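Local coordinates for tailspike protein (Acinetobacter phage vB_ApiP_P1, PDB 6E1R) that is a trimeric phage tailspike that probably recognises and cleaves the surface polysaccharide of Acinetobacter baumannii, this chain being the part with the parallel beta-helix, at residues N211-T224 / R246-K260. Sequence-based numbering, arbitrary orientation.
Sequences NLILCDFQKCDFGT and REPNANTFYNCIFRK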
ATOM      1  N   ASN A 211      24.895   6.588  -5.902  1.00 37.47           N
ATOM      2  CA  ASN A 211      23.929   6.030  -6.848  1.00 36.09           C
ATOM      3  C   ASN A 211      23.256   4.834  -6.185  1.00 35.81           C
ATOM      4  O   ASN A 211      23.774   3.715  -6.212  1.00 38.29           O
ATOM      5  CB  ASN A 211      24.622   5.637  -8.149  1.00 36.42           C
ATOM      6  CG  ASN A 211      23.645   5.412  -9.288  1.00 39.26           C
ATOM      7  OD1 ASN A 211      22.451   5.675  -9.157  1.00 38.06           O
ATOM      8  ND2 ASN A 211      24.152   4.927 -10.416  1.00 41.59           N
ATOM      9  N   LEU A 212      22.088   5.072  -5.594  1.00 32.79           N
ATOM     10  CA  LEU A 212      21.381   4.047  -4.837  1.00 33.14           C
ATOM     11  C   LEU A 212      20.591   3.129  -5.760  1.00 40.50           C
ATOM     12  O   LEU A 212      19.982   3.579  -6.733  1.00 48.70           O
ATOM     13  CB  LEU A 212      20.431   4.701  -3.835  1.00 30.01           C
ATOM     14  CG  LEU A 212      21.076   5.567  -2.754  1.00 37.25           C
ATOM     15  CD1 LEU A 212      20.011   6.309  -1.965  1.00 41.40           C
ATOM     16  CD2 LEU A 212      21.936   4.718  -1.834  1.00 41.79           C
ATOM     17  N   ILE A 213      20.588   1.838  -5.439  1.00 39.52           N
ATOM     18  CA  ILE A 213      19.739   0.883  -6.144  1.00 39.28           C
ATOM     19  C   ILE A 213      19.491  -0.308  -5.227  1.00 38.69           C
ATOM     20  O   ILE A 213      20.399  -0.781  -4.539  1.00 41.07           O
ATOM     21  CB  ILE A 213      20.353   0.454  -7.498  1.00 35.29           C
ATOM     22  CG1 ILE A 213      19.380  -0.452  -8.261  1.00 34.12           C
ATOM     23  CG2 ILE A 213      21.683  -0.242  -7.300  1.00 33.15           C
ATOM     24  CD1 ILE A 213      19.825  -0.786  -9.669  1.00 32.92           C
ATOM     25  N   LEU A 214      18.237  -0.770  -5.211  1.00 40.23           N
ATOM     26  CA  LEU A 214      17.815  -1.905  -4.388  1.00 39.27           C
ATOM     27  C   LEU A 214      18.141  -1.681  -2.911  1.00 41.63           C
ATOM     28  O   LEU A 214      18.632  -2.575  -2.221  1.00 45.08           O
ATOM     29  CB  LEU A 214      18.436  -3.208  -4.895  1.00 38.89           C
ATOM     30  CG  LEU A 214      17.771  -3.815  -6.135  1.00 36.77           C
ATOM     31  CD1 LEU A 214      18.624  -4.931  -6.713  1.00 37.65           C
ATOM     32  CD2 LEU A 214      16.377  -4.324  -5.806  1.00 35.10           C
ATOM     33  N   CYS A 215      17.858  -0.475  -2.422  1.00 38.88           N
ATOM     34  CA  CYS A 215      18.107  -0.101  -1.036  1.00 38.13           C
ATOM     35  C   CYS A 215      16.788   0.196  -0.339  1.00 39.35           C
ATOM     36  O   CYS A 215      15.943   0.917  -0.883  1.00 41.20           O
ATOM     37  CB  CYS A 215      19.026   1.119  -0.947  1.00 35.36           C
ATOM     38  SG  CYS A 215      20.690   0.846  -1.581  1.00 38.86           S
ATOM     39  N   ASP A 216      16.611  -0.358   0.855  1.00 40.31           N
ATOM     40  CA  ASP A 216      15.463  -0.060   1.696  1.00 40.21           C
ATOM     41  C   ASP A 216      15.908   0.731   2.918  1.00 38.01           C
ATOM     42  O   ASP A 216      17.002   0.522   3.450  1.00 39.70           O
ATOM     43  CB  ASP A 216      14.741  -1.341   2.132  1.00 42.66           C
ATOM     44  CG  ASP A 216      15.588  -2.206   3.040  1.00 47.04           C
ATOM     45  OD1 ASP A 216      16.778  -2.411   2.727  1.00 49.15           O
ATOM     46  OD2 ASP A 216      15.063  -2.678   4.071  1.00 50.80           O
ATOM     47  N   PHE A 217      15.049   1.646   3.359  1.00 36.52           N
ATOM     48  CA  PHE A 217      15.332   2.525   4.486  1.00 33.35           C
ATOM     49  C   PHE A 217      14.274   2.296   5.555  1.00 34.42           C
ATOM     50  O   PHE A 217      13.083   2.516   5.308  1.00 35.93           O
ATOM     51  CB  PHE A 217      15.346   3.993   4.049  1.00 26.30           C
ATOM     52  CG  PHE A 217      16.451   4.337   3.089  1.00 29.39           C
ATOM     53  CD1 PHE A 217      16.380   3.949   1.760  1.00 32.54           C
ATOM     54  CD2 PHE A 217      17.551   5.062   3.511  1.00 33.92           C
ATOM     55  CE1 PHE A 217      17.392   4.270   0.874  1.00 35.15           C
ATOM     56  CE2 PHE A 217      18.566   5.386   2.630  1.00 36.87           C
ATOM     57  CZ  PHE A 217      18.486   4.989   1.311  1.00 35.57           C
ATOM     58  N   GLN A 218      14.704   1.858   6.736  1.00 37.60           N
ATOM     59  CA  GLN A 218      13.794   1.501   7.821  1.00 35.89           C
ATOM     60  C   GLN A 218      13.900   2.555   8.919  1.00 38.66           C
ATOM     61  O   GLN A 218      14.830   2.533   9.729  1.00 42.56           O
ATOM     62  CB  GLN A 218      14.103   0.105   8.350  1.00 34.46           C
ATOM     63  CG  GLN A 218      13.936  -0.992   7.311  1.00 38.18           C
ATOM     64  CD  GLN A 218      12.497  -1.155   6.859  1.00 47.26           C
ATOM     65  OE1 GLN A 218      11.565  -0.737   7.548  1.00 52.52           O
ATOM     66  NE2 GLN A 218      12.309  -1.760   5.694  1.00 49.82           N
ATOM     67  N   LYS A 219      12.927   3.466   8.938  1.00 39.01           N
ATOM     68  CA  LYS A 219      12.817   4.521   9.945  1.00 41.05           C
ATOM     69  C   LYS A 219      14.122   5.301  10.081  1.00 37.60           C
ATOM     70  O   LYS A 219      14.671   5.474  11.172  1.00 37.01           O
ATOM     71  CB  LYS A 219      12.358   3.964  11.294  1.00 40.57           C
ATOM     72  CG  LYS A 219      11.767   5.043  12.189  1.00 44.66           C
ATOM     73  CD  LYS A 219      10.849   4.474  13.243  1.00 44.55           C
ATOM     74  CE  LYS A 219      10.091   5.585  13.952  1.00 46.15           C
ATOM     75  NZ  LYS A 219       8.970   5.060  14.774  1.00 52.43           N
ATOM     76  N   CYS A 220      14.630   5.761   8.945  1.00 30.22           N
ATOM     77  CA  CYS A 220      15.790   6.631   8.955  1.00 30.74           C
ATOM     78  C   CYS A 220      15.344   8.073   9.165  1.00 35.23           C
ATOM     79  O   CYS A 220      14.169   8.416   9.013  1.00 40.85           O
ATOM     80  CB  CYS A 220      16.576   6.499   7.651  1.00 30.63           C
ATOM     81  SG  CYS A 220      17.311   4.870   7.402  1.00 39.25           S
ATOM     82  N   ASP A 221      16.298   8.923   9.528  1.00 41.06           N
ATOM     83  CA  ASP A 221      16.016  10.328   9.778  1.00 42.82           C
ATOM     84  C   ASP A 221      16.996  11.179   8.987  1.00 48.14           C
ATOM     85  O   ASP A 221      18.205  10.933   9.020  1.00 51.58           O
ATOM     86  CB  ASP A 221      16.099  10.654  11.272  1.00 45.36           C
ATOM     87  CG  ASP A 221      15.628  12.059  11.589  1.00 49.35           C
ATOM     88  OD1 ASP A 221      16.267  13.022  11.118  1.00 50.79           O
ATOM     89  OD2 ASP A 221      14.610  12.198  12.300  1.00 51.46           O
ATOM     90  N   PHE A 222      16.470  12.184   8.290  1.00 40.94           N
ATOM     91  CA  PHE A 222      17.267  13.074   7.451  1.00 34.77           C
ATOM     92  C   PHE A 222      17.016  14.514   7.890  1.00 38.44           C
ATOM     93  O   PHE A 222      15.988  15.105   7.546  1.00 41.46           O
ATOM     94  CB  PHE A 222      16.928  12.890   5.974  1.00 28.72           C
ATOM     95  CG  PHE A 222      17.325  11.552   5.416  1.00 28.21           C
ATOM     96  CD1 PHE A 222      16.501  10.449   5.565  1.00 26.76           C
ATOM     97  CD2 PHE A 222      18.517  11.403   4.728  1.00 30.34           C
ATOM     98  CE1 PHE A 222      16.861   9.221   5.044  1.00 26.46           C
ATOM     99  CE2 PHE A 222      18.884  10.177   4.205  1.00 30.78           C
ATOM    100  CZ  PHE A 222      18.055   9.084   4.364  1.00 29.13           C
ATOM    101  N   GLY A 223      17.953  15.069   8.653  1.00 34.18           N
ATOM    102  CA  GLY A 223      17.988  16.491   8.927  1.00 31.81           C
ATOM    103  C   GLY A 223      17.154  16.986  10.086  1.00 36.52           C
ATOM    104  O   GLY A 223      16.984  18.204  10.219  1.00 41.91           O
ATOM    105  N   THR A 224      16.642  16.100  10.942  1.00 33.48           N
ATOM    106  CA  THR A 224      15.895  16.572  12.105  1.00 36.49           C
ATOM    107  C   THR A 224      16.834  17.205  13.121  1.00 43.49           C
ATOM    108  O   THR A 224      16.574  18.305  13.625  1.00 45.64           O
ATOM    109  CB  THR A 224      15.107  15.427  12.742  1.00 36.94           C
ATOM    110  OG1 THR A 224      14.227  14.850  11.770  1.00 39.47           O
ATOM    111  CG2 THR A 224      14.284  15.937  13.917  1.00 36.65           C
ATOM    112  N   ARG A 246      23.502   2.408 -15.484  1.00 55.13           N
ATOM    113  CA  ARG A 246      23.561   2.576 -14.031  1.00 51.06           C
ATOM    114  C   ARG A 246      22.498   3.602 -13.647  1.00 46.57           C
ATOM    115  O   ARG A 246      22.770   4.804 -13.591  1.00 49.03           O
ATOM    116  CB  ARG A 246      24.958   3.004 -13.607  1.00 57.86           C
ATOM    117  CG  ARG A 246      25.944   1.856 -13.699  1.00 60.20           C
ATOM    118  CD  ARG A 246      27.382   2.297 -13.521  1.00 57.87           C
ATOM    119  NE  ARG A 246      28.308   1.416 -14.241  1.00 63.28           N
ATOM    120  CZ  ARG A 246      28.499   0.123 -13.990  1.00 73.35           C
ATOM    121  NH1 ARG A 246      27.826  -0.485 -13.022  1.00 81.75           N
ATOM    122  NH2 ARG A 246      29.364  -0.570 -14.720  1.00 73.56           N
ATOM    123  N   GLU A 247      21.287   3.115 -13.365  1.00 41.27           N
ATOM    124  CA  GLU A 247      20.170   3.978 -13.022  1.00 33.79           C
ATOM    125  C   GLU A 247      19.737   3.756 -11.576  1.00 37.03           C
ATOM    126  O   GLU A 247      19.705   2.613 -11.106  1.00 43.79           O
ATOM    127  CB  GLU A 247      18.982   3.717 -13.956  1.00 56.05           C
ATOM    128  CG  GLU A 247      19.315   3.900 -15.432  1.00 64.93           C
ATOM    129  CD  GLU A 247      18.182   3.478 -16.348  1.00 74.64           C
ATOM    130  OE1 GLU A 247      17.173   2.943 -15.842  1.00 76.92           O
ATOM    131  OE2 GLU A 247      18.300   3.679 -17.576  1.00 79.67           O
ATOM    132  N   PRO A 248      19.394   4.819 -10.847  1.00 34.66           N
ATOM    133  CA  PRO A 248      18.947   4.645  -9.457  1.00 31.13           C
ATOM    134  C   PRO A 248      17.557   4.032  -9.366  1.00 30.18           C
ATOM    135  O   PRO A 248      16.556   4.726  -9.562  1.00 28.74           O
ATOM    136  CB  PRO A 248      18.965   6.075  -8.894  1.00 33.45           C
ATOM    137  CG  PRO A 248      19.630   6.931  -9.943  1.00 33.79           C
ATOM    138  CD  PRO A 248      19.437   6.234 -11.245  1.00 34.33           C
ATOM    139  N   ASN A 249      17.482   2.742  -9.041  1.00 30.77           N
ATOM    140  CA  ASN A 249      16.233   1.996  -9.088  1.00 32.25           C
ATOM    141  C   ASN A 249      15.916   1.365  -7.737  1.00 37.43           C
ATOM    142  O   ASN A 249      16.795   1.167  -6.897  1.00 43.33           O
ATOM    143  CB  ASN A 249      16.294   0.889 -10.149  1.00 30.93           C
ATOM    144  CG  ASN A 249      16.690   1.406 -11.515  1.00 36.24           C
ATOM    145  OD1 ASN A 249      16.435   2.560 -11.856  1.00 39.29           O
ATOM    146  ND2 ASN A 249      17.317   0.547 -12.310  1.00 33.37           N
ATOM    147  N   ALA A 250      14.630   1.068  -7.535  1.00 40.21           N
ATOM    148  CA  ALA A 250      14.164   0.164  -6.478  1.00 44.88           C
ATOM    149  C   ALA A 250      14.604   0.624  -5.086  1.00 42.14           C
ATOM    150  O   ALA A 250      15.249  -0.108  -4.335  1.00 40.11           O
ATOM    151  CB  ALA A 250      14.636  -1.267  -6.751  1.00 48.79           C
ATOM    152  N   ASN A 251      14.229   1.850  -4.740  1.00 42.08           N
ATOM    153  CA  ASN A 251      14.563   2.430  -3.442  1.00 39.33           C
ATOM    154  C   ASN A 251      13.271   2.734  -2.694  1.00 44.08           C
ATOM    155  O   ASN A 251      12.489   3.591  -3.118  1.00 50.66           O
ATOM    156  CB  ASN A 251      15.426   3.676  -3.624  1.00 38.48           C
ATOM    157  CG  ASN A 251      16.756   3.362  -4.285  1.00 44.53           C
ATOM    158  OD1 ASN A 251      17.398   2.360  -3.967  1.00 41.14           O
ATOM    159  ND2 ASN A 251      17.162   4.200  -5.227  1.00 50.31           N
ATOM    160  N   THR A 252      13.052   2.034  -1.582  1.00 44.56           N
ATOM    161  CA  THR A 252      11.828   2.135  -0.801  1.00 43.59           C
ATOM    162  C   THR A 252      12.126   2.691   0.584  1.00 36.13           C
ATOM    163  O   THR A 252      13.151   2.362   1.192  1.00 35.57           O
ATOM    164  CB  THR A 252      11.133   0.773  -0.673  1.00 49.83           C
ATOM    165  OG1 THR A 252      11.413  -0.023  -1.831  1.00 55.84           O
ATOM    166  CG2 THR A 252       9.632   0.944  -0.515  1.00 49.68           C
ATOM    167  N   PHE A 253      11.220   3.530   1.079  1.00 25.79           N
ATOM    168  CA  PHE A 253      11.382   4.219   2.352  1.00 31.44           C
ATOM    169  C   PHE A 253      10.189   3.905   3.242  1.00 36.69           C
ATOM    170  O   PHE A 253       9.040   4.143   2.851  1.00 35.49           O
ATOM    171  CB  PHE A 253      11.515   5.728   2.140  1.00 30.15           C
ATOM    172  CG  PHE A 253      12.669   6.114   1.259  1.00 32.29           C
ATOM    173  CD1 PHE A 253      12.570   6.021  -0.122  1.00 34.51           C
ATOM    174  CD2 PHE A 253      13.852   6.570   1.810  1.00 29.98           C
ATOM    175  CE1 PHE A 253      13.632   6.375  -0.933  1.00 36.49           C
ATOM    176  CE2 PHE A 253      14.915   6.925   1.006  1.00 34.17           C
ATOM    177  CZ  PHE A 253      14.805   6.827  -0.369  1.00 35.19           C
ATOM    178  N   TYR A 254      10.461   3.380   4.434  1.00 36.53           N
ATOM    179  CA  TYR A 254       9.428   3.037   5.406  1.00 32.61           C
ATOM    180  C   TYR A 254       9.605   3.904   6.644  1.00 35.91           C
ATOM    181  O   TYR A 254      10.642   3.829   7.311  1.00 42.31           O
ATOM    182  CB  TYR A 254       9.496   1.556   5.784  1.00 35.80           C
ATOM    183  CG  TYR A 254       9.301   0.597   4.630  1.00 36.95           C
ATOM    184  CD1 TYR A 254       8.077  -0.025   4.417  1.00 37.34           C
ATOM    185  CD2 TYR A 254      10.344   0.303   3.762  1.00 34.96           C
ATOM    186  CE1 TYR A 254       7.897  -0.908   3.369  1.00 34.81           C
ATOM    187  CE2 TYR A 254      10.173  -0.577   2.711  1.00 34.83           C
ATOM    188  CZ  TYR A 254       8.948  -1.180   2.520  1.00 35.58           C
ATOM    189  OH  TYR A 254       8.776  -2.057   1.474  1.00 39.63           O
ATOM    190  N   ASN A 255       8.597   4.726   6.940  1.00 31.47           N
ATOM    191  CA  ASN A 255       8.544   5.522   8.170  1.00 35.14           C
ATOM    192  C   ASN A 255       9.745   6.454   8.315  1.00 33.72           C
ATOM    193  O   ASN A 255      10.142   6.801   9.430  1.00 36.11           O
ATOM    194  CB  ASN A 255       8.421   4.623   9.405  1.00 40.72           C
ATOM    195  CG  ASN A 255       7.298   3.614   9.281  1.00 44.63           C
ATOM    196  OD1 ASN A 255       6.137   3.922   9.554  1.00 43.04           O
ATOM    197  ND2 ASN A 255       7.639   2.399   8.869  1.00 45.62           N
ATOM    198  N   CYS A 256      10.338   6.863   7.200  1.00 28.44           N
ATOM    199  CA  CYS A 256      11.460   7.784   7.258  1.00 29.71           C
ATOM    200  C   CYS A 256      10.966   9.217   7.423  1.00 34.58           C
ATOM    201  O   CYS A 256       9.817   9.547   7.121  1.00 39.70           O
ATOM    202  CB  CYS A 256      12.326   7.659   6.006  1.00 31.58           C
ATOM    203  SG  CYS A 256      13.116   6.047   5.835  1.00 41.98           S
ATOM    204  N   ILE A 257      11.858  10.077   7.908  1.00 35.71           N
ATOM    205  CA  ILE A 257      11.528  11.463   8.218  1.00 35.31           C
ATOM    206  C   ILE A 257      12.498  12.374   7.479  1.00 38.15           C
ATOM    207  O   ILE A 257      13.715  12.161   7.527  1.00 38.86           O
ATOM    208  CB  ILE A 257      11.573  11.739   9.732  1.00 32.25           C
ATOM    209  CG1 ILE A 257      10.600  10.819  10.471  1.00 30.24           C
ATOM    210  CG2 ILE A 257      11.245  13.194  10.016  1.00 29.69           C
ATOM    211  CD1 ILE A 257      10.811  10.783  11.968  1.00 31.23           C
ATOM    212  N   PHE A 258      11.959  13.388   6.804  1.00 32.12           N
ATOM    213  CA  PHE A 258      12.749  14.370   6.067  1.00 30.71           C
ATOM    214  C   PHE A 258      12.347  15.758   6.546  1.00 33.61           C
ATOM    215  O   PHE A 258      11.260  16.240   6.213  1.00 35.97           O
ATOM    216  CB  PHE A 258      12.535  14.235   4.559  1.00 26.10           C
ATOM    217  CG  PHE A 258      12.865  12.875   4.013  1.00 27.87           C
ATOM    218  CD1 PHE A 258      11.936  11.847   4.063  1.00 28.41           C
ATOM    219  CD2 PHE A 258      14.099  12.626   3.435  1.00 26.99           C
ATOM    220  CE1 PHE A 258      12.235  10.595   3.557  1.00 29.27           C
ATOM    221  CE2 PHE A 258      14.405  11.377   2.927  1.00 27.29           C
ATOM    222  CZ  PHE A 258      13.472  10.360   2.988  1.00 24.88           C
ATOM    223  N   ARG A 259      13.216  16.398   7.332  1.00 40.97           N
ATOM    224  CA  ARG A 259      12.938  17.703   7.915  1.00 40.81           C
ATOM    225  C   ARG A 259      14.070  18.676   7.618  1.00 47.32           C
ATOM    226  O   ARG A 259      15.233  18.284   7.487  1.00 44.00           O
ATOM    227  CB  ARG A 259      12.738  17.629   9.438  1.00 39.03           C
ATOM    228  CG  ARG A 259      11.475  16.928   9.890  1.00 37.09           C
ATOM    229  CD  ARG A 259      11.286  17.148  11.381  1.00 40.69           C
ATOM    230  NE  ARG A 259      10.044  16.568  11.877  1.00 47.77           N
ATOM    231  CZ  ARG A 259       9.969  15.433  12.561  1.00 56.92           C
ATOM    232  NH1 ARG A 259      11.071  14.756  12.852  1.00 60.30           N
ATOM    233  NH2 ARG A 259       8.792  14.983  12.968  1.00 60.76           N
ATOM    234  N   LYS A 260      13.702  19.955   7.502  1.00 45.46           N
ATOM    235  CA  LYS A 260      14.645  21.077   7.519  1.00 46.01           C
ATOM    236  C   LYS A 260      15.622  21.031   6.347  1.00 45.47           C
ATOM    237  O   LYS A 260      16.820  21.264   6.511  1.00 52.57           O
ATOM    238  CB  LYS A 260      15.415  21.124   8.840  1.00 47.32           C
ATOM    239  CG  LYS A 260      14.563  21.217  10.088  1.00 48.84           C
ATOM    240  CD  LYS A 260      13.775  22.506  10.139  1.00 53.59           C
ATOM    241  CE  LYS A 260      12.864  22.525  11.364  1.00 55.43           C
ATOM    242  NZ  LYS A 260      13.644  22.450  12.642  1.00 53.61           N
TER
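Strands 215-218 and 251-254 run parallel in register, 8° between directions and 4.8 Å between axes, and pairing resumes past the turn at K219-C220 and N255-C256, D221-F222 beside I257-F258. F217 and F253 point the same way in an offset stack, planes 14° apart, with F253 CE2 over one face of F217 near its rim, 3.4 Å from F217 CD1. F222 and F258 repeat the pairing more slackly: near parallel, but slid until the rings barely overlap. At the turn, C256 SG accepts from C220 N at 3.5 Å and packs on F217 CB. N251 has CG beside its backbone N (chi1 -63°), which brings OD1 within 3.3 Å of C215 N while ND2 reaches L212 O weakly. The Q218 amide lies alongside the Y254 ring. D221 takes T224 N on OD1, an Asx motif, and T224 OG1 on OD2 at 2.7 Å; R259 NH1 reaches that hydroxyl weakly, and NH2 salt-bridges E284. In these adjacent right-handed beta-helix coils, 215-218 and 251-254 are flanked by 189-196 and 273-278, 221-222 and 257-259 by 199-200 and 281-284; strand 235-239 packs against F222, F253 and F258, and K219 NZ bonds to S193 O and salt-bridges D216, both of the third subunit.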